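Long-range contact in carboxylesterase (Uncultured bacterium, PDB 5GMX), which hydrolyses carboxylic esters and also oxyimino cephalosporins, with a beta-lactamase-like fold: residues F350-Y361 with L379-L387. Residues are numbered along the deposited sequence; the frame is centred on the assembly and turned at random.
Sequences FADTKARLGMGY and LIEAAYRCL
Tyr384, in the last turn of the C-terminal helix, reaches Asp352 at the closed end of a beta-hairpin and illustrates how one phenol can tie a helix to a sheet. From CB the ring swings to the side opposite its own carbonyl carbon (chi1 -82°), which brings its end to the hairpin. CD2 has the Ile380 carbonyl oxygen at its edge. Farther out, CE2 meets Phe350 CZ at 4.3 Å and CE1 lies near Ala355 CB, while Leu357 CD1 sits over one face, 4.1 Å from CZ. At the tip, OH donates a very short hydrogen bond of 2.5 Å to Asp352 OD2, with carboxylate and ring nearly coplanar (24°). The other oxygen, OD1, accepts from Ala355 N in an Asx motif, so the carboxylate serves both turn and helix; Asn335 also binds OD1. Next to Tyr384, selenomethionine Met359 bends at chi3 (-49°) to set CE 3.5 Å from Ala383 CB; more than a turn back, Leu379 CD1 makes a CH-pi contact 4.1 Å from the Tyr361 ring centroid. Helix 374-385 thus packs on the antiparallel sheet, residues 379-385 roughly antiparallel to strand 357-361, with strand 33-40 next to that strand and helix 16-27 touching Leu379 and Ala382.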
# COMPACT_ATOMS: atom_id res chain seq x y z
N PHE A 350 -3.67 5.55 -5.95
CA PHE A 350 -4.51 4.77 -6.87
C PHE A 350 -4.23 5.03 -8.35
O PHE A 350 -3.57 6.00 -8.73
CB PHE A 350 -6.01 5.01 -6.58
CG PHE A 350 -6.50 6.36 -7.00
CD1 PHE A 350 -7.02 6.56 -8.27
CD2 PHE A 350 -6.46 7.43 -6.12
CE1 PHE A 350 -7.48 7.81 -8.67
CE2 PHE A 350 -6.91 8.69 -6.50
CZ PHE A 350 -7.42 8.88 -7.78
N ALA A 351 -4.72 4.10 -9.16
CA ALA A 351 -4.58 4.14 -10.60
C ALA A 351 -5.94 4.10 -11.29
O ALA A 351 -6.85 3.38 -10.87
CB ALA A 351 -3.71 2.99 -11.08
N ASP A 352 -6.03 4.86 -12.38
CA ASP A 352 -7.20 4.98 -13.25
C ASP A 352 -6.73 4.74 -14.68
O ASP A 352 -6.14 5.63 -15.28
CB ASP A 352 -7.84 6.37 -13.08
CG ASP A 352 -8.99 6.65 -14.09
OD1 ASP A 352 -9.20 5.88 -15.05
OD2 ASP A 352 -9.68 7.68 -13.92
N THR A 353 -6.97 3.54 -15.21
CA THR A 353 -6.44 3.21 -16.54
C THR A 353 -7.17 3.94 -17.67
O THR A 353 -6.64 4.06 -18.78
CB THR A 353 -6.50 1.70 -16.83
OG1 THR A 353 -7.87 1.28 -16.93
CG2 THR A 353 -5.80 0.91 -15.74
N LYS A 354 -8.40 4.39 -17.42
CA LYS A 354 -9.14 5.14 -18.44
C LYS A 354 -8.50 6.50 -18.70
O LYS A 354 -8.17 6.83 -19.84
CB LYS A 354 -10.61 5.31 -18.04
CG LYS A 354 -11.39 4.00 -17.98
CD LYS A 354 -12.89 4.24 -17.84
CE LYS A 354 -13.71 2.94 -17.92
NZ LYS A 354 -13.64 2.11 -16.66
N ALA A 355 -8.29 7.28 -17.64
CA ALA A 355 -7.64 8.58 -17.76
C ALA A 355 -6.12 8.45 -17.80
O ALA A 355 -5.41 9.45 -17.95
CB ALA A 355 -8.07 9.49 -16.62
N ARG A 356 -5.62 7.23 -17.67
CA ARG A 356 -4.19 6.97 -17.57
C ARG A 356 -3.57 7.83 -16.45
O ARG A 356 -2.49 8.41 -16.60
CB ARG A 356 -3.50 7.21 -18.91
CG ARG A 356 -3.89 6.14 -19.95
CD ARG A 356 -3.52 6.53 -21.36
NE ARG A 356 -2.07 6.57 -21.56
CZ ARG A 356 -1.47 7.17 -22.58
NH1 ARG A 356 -2.18 7.80 -23.51
NH2 ARG A 356 -0.14 7.15 -22.68
N LEU A 357 -4.26 7.87 -15.32
CA LEU A 357 -3.91 8.74 -14.21
C LEU A 357 -3.47 7.92 -12.99
O LEU A 357 -4.14 6.98 -12.60
CB LEU A 357 -5.11 9.62 -13.84
CG LEU A 357 -5.09 10.58 -12.65
CD1 LEU A 357 -6.03 11.76 -12.92
CD2 LEU A 357 -5.51 9.89 -11.35
N GLY A 358 -2.34 8.29 -12.40
CA GLY A 358 -1.92 7.68 -11.15
C GLY A 358 -1.76 8.78 -10.12
O GLY A 358 -1.32 9.88 -10.44
N MSE A 359 -2.11 8.50 -8.87
CA MSE A 359 -2.06 9.54 -7.86
C MSE A 359 -1.51 9.03 -6.54
O MSE A 359 -1.83 7.90 -6.13
CB MSE A 359 -3.46 10.14 -7.64
CG MSE A 359 -3.46 11.29 -6.64
SE MSE A 359 -5.24 12.08 -6.29
CE MSE A 359 -5.82 12.33 -8.14
N GLY A 360 -0.70 9.85 -5.88
CA GLY A 360 -0.12 9.48 -4.61
C GLY A 360 -0.17 10.59 -3.57
O GLY A 360 0.03 11.76 -3.89
N TYR A 361 -0.42 10.23 -2.31
CA TYR A 361 -0.50 11.24 -1.26
C TYR A 361 -0.05 10.67 0.08
O TYR A 361 -0.51 9.60 0.52
CB TYR A 361 -1.93 11.79 -1.20
CG TYR A 361 -2.21 12.71 -0.04
CD1 TYR A 361 -1.47 13.87 0.17
CD2 TYR A 361 -3.27 12.45 0.82
CE1 TYR A 361 -1.74 14.72 1.25
CE2 TYR A 361 -3.57 13.29 1.87
CZ TYR A 361 -2.79 14.41 2.09
OH TYR A 361 -3.11 15.21 3.16
N LEU A 379 -8.34 16.73 -3.19
CA LEU A 379 -7.30 16.58 -4.21
C LEU A 379 -7.80 15.83 -5.44
O LEU A 379 -7.46 16.18 -6.58
CB LEU A 379 -6.09 15.87 -3.63
CG LEU A 379 -5.34 16.70 -2.60
CD1 LEU A 379 -4.40 15.81 -1.79
CD2 LEU A 379 -4.56 17.81 -3.29
N ILE A 380 -8.57 14.77 -5.20
CA ILE A 380 -9.14 13.95 -6.27
C ILE A 380 -10.13 14.75 -7.12
O ILE A 380 -10.09 14.71 -8.37
CB ILE A 380 -9.86 12.69 -5.71
CG1 ILE A 380 -8.84 11.69 -5.15
CG2 ILE A 380 -10.67 12.01 -6.79
CD1 ILE A 380 -9.46 10.58 -4.31
N GLU A 381 -11.00 15.50 -6.46
CA GLU A 381 -11.96 16.31 -7.21
C GLU A 381 -11.23 17.34 -8.07
O GLU A 381 -11.54 17.51 -9.28
CB GLU A 381 -12.95 17.00 -6.27
CG GLU A 381 -14.24 17.43 -6.99
CD GLU A 381 -14.99 18.56 -6.29
OE1 GLU A 381 -15.16 18.48 -5.05
OE2 GLU A 381 -15.41 19.51 -6.98
N ALA A 382 -10.24 18.01 -7.48
CA ALA A 382 -9.47 19.01 -8.22
C ALA A 382 -8.81 18.38 -9.43
O ALA A 382 -8.86 18.92 -10.53
CB ALA A 382 -8.44 19.66 -7.33
N ALA A 383 -8.19 17.22 -9.22
CA ALA A 383 -7.48 16.53 -10.29
C ALA A 383 -8.39 16.17 -11.45
O ALA A 383 -8.00 16.31 -12.60
CB ALA A 383 -6.81 15.29 -9.75
N TYR A 384 -9.60 15.71 -11.15
CA TYR A 384 -10.49 15.33 -12.25
C TYR A 384 -11.21 16.53 -12.88
O TYR A 384 -11.81 16.39 -13.95
CB TYR A 384 -11.50 14.27 -11.81
CG TYR A 384 -10.89 12.88 -11.84
CD1 TYR A 384 -10.88 12.14 -13.02
CD2 TYR A 384 -10.29 12.34 -10.71
CE1 TYR A 384 -10.31 10.87 -13.06
CE2 TYR A 384 -9.72 11.06 -10.75
CZ TYR A 384 -9.73 10.35 -11.93
OH TYR A 384 -9.17 9.10 -11.97
N ARG A 385 -11.14 17.69 -12.25
CA ARG A 385 -11.61 18.90 -12.94
C ARG A 385 -10.69 19.34 -14.08
O ARG A 385 -11.11 20.05 -14.99
CB ARG A 385 -11.75 20.05 -11.95
CG ARG A 385 -13.08 20.08 -11.25
CD ARG A 385 -13.25 21.38 -10.50
NE ARG A 385 -13.05 22.55 -11.35
CZ ARG A 385 -12.97 23.79 -10.86
NH1 ARG A 385 -13.07 23.97 -9.55
NH2 ARG A 385 -12.80 24.83 -11.67
N CYS A 386 -9.43 18.90 -14.04
CA CYS A 386 -8.44 19.34 -15.02
C CYS A 386 -8.38 18.48 -16.28
O CYS A 386 -7.51 18.67 -17.12
CB CYS A 386 -7.05 19.38 -14.35
SG CYS A 386 -6.93 20.54 -12.98
N LEU A 387 -9.30 17.53 -16.40
CA LEU A 387 -9.31 16.61 -17.53
C LEU A 387 -10.42 16.95 -18.53
O LEU A 387 -11.60 16.74 -18.26
CB LEU A 387 -9.48 15.17 -17.04
CG LEU A 387 -8.39 14.68 -16.08
CD1 LEU A 387 -8.68 13.25 -15.61
CD2 LEU A 387 -7.03 14.75 -16.73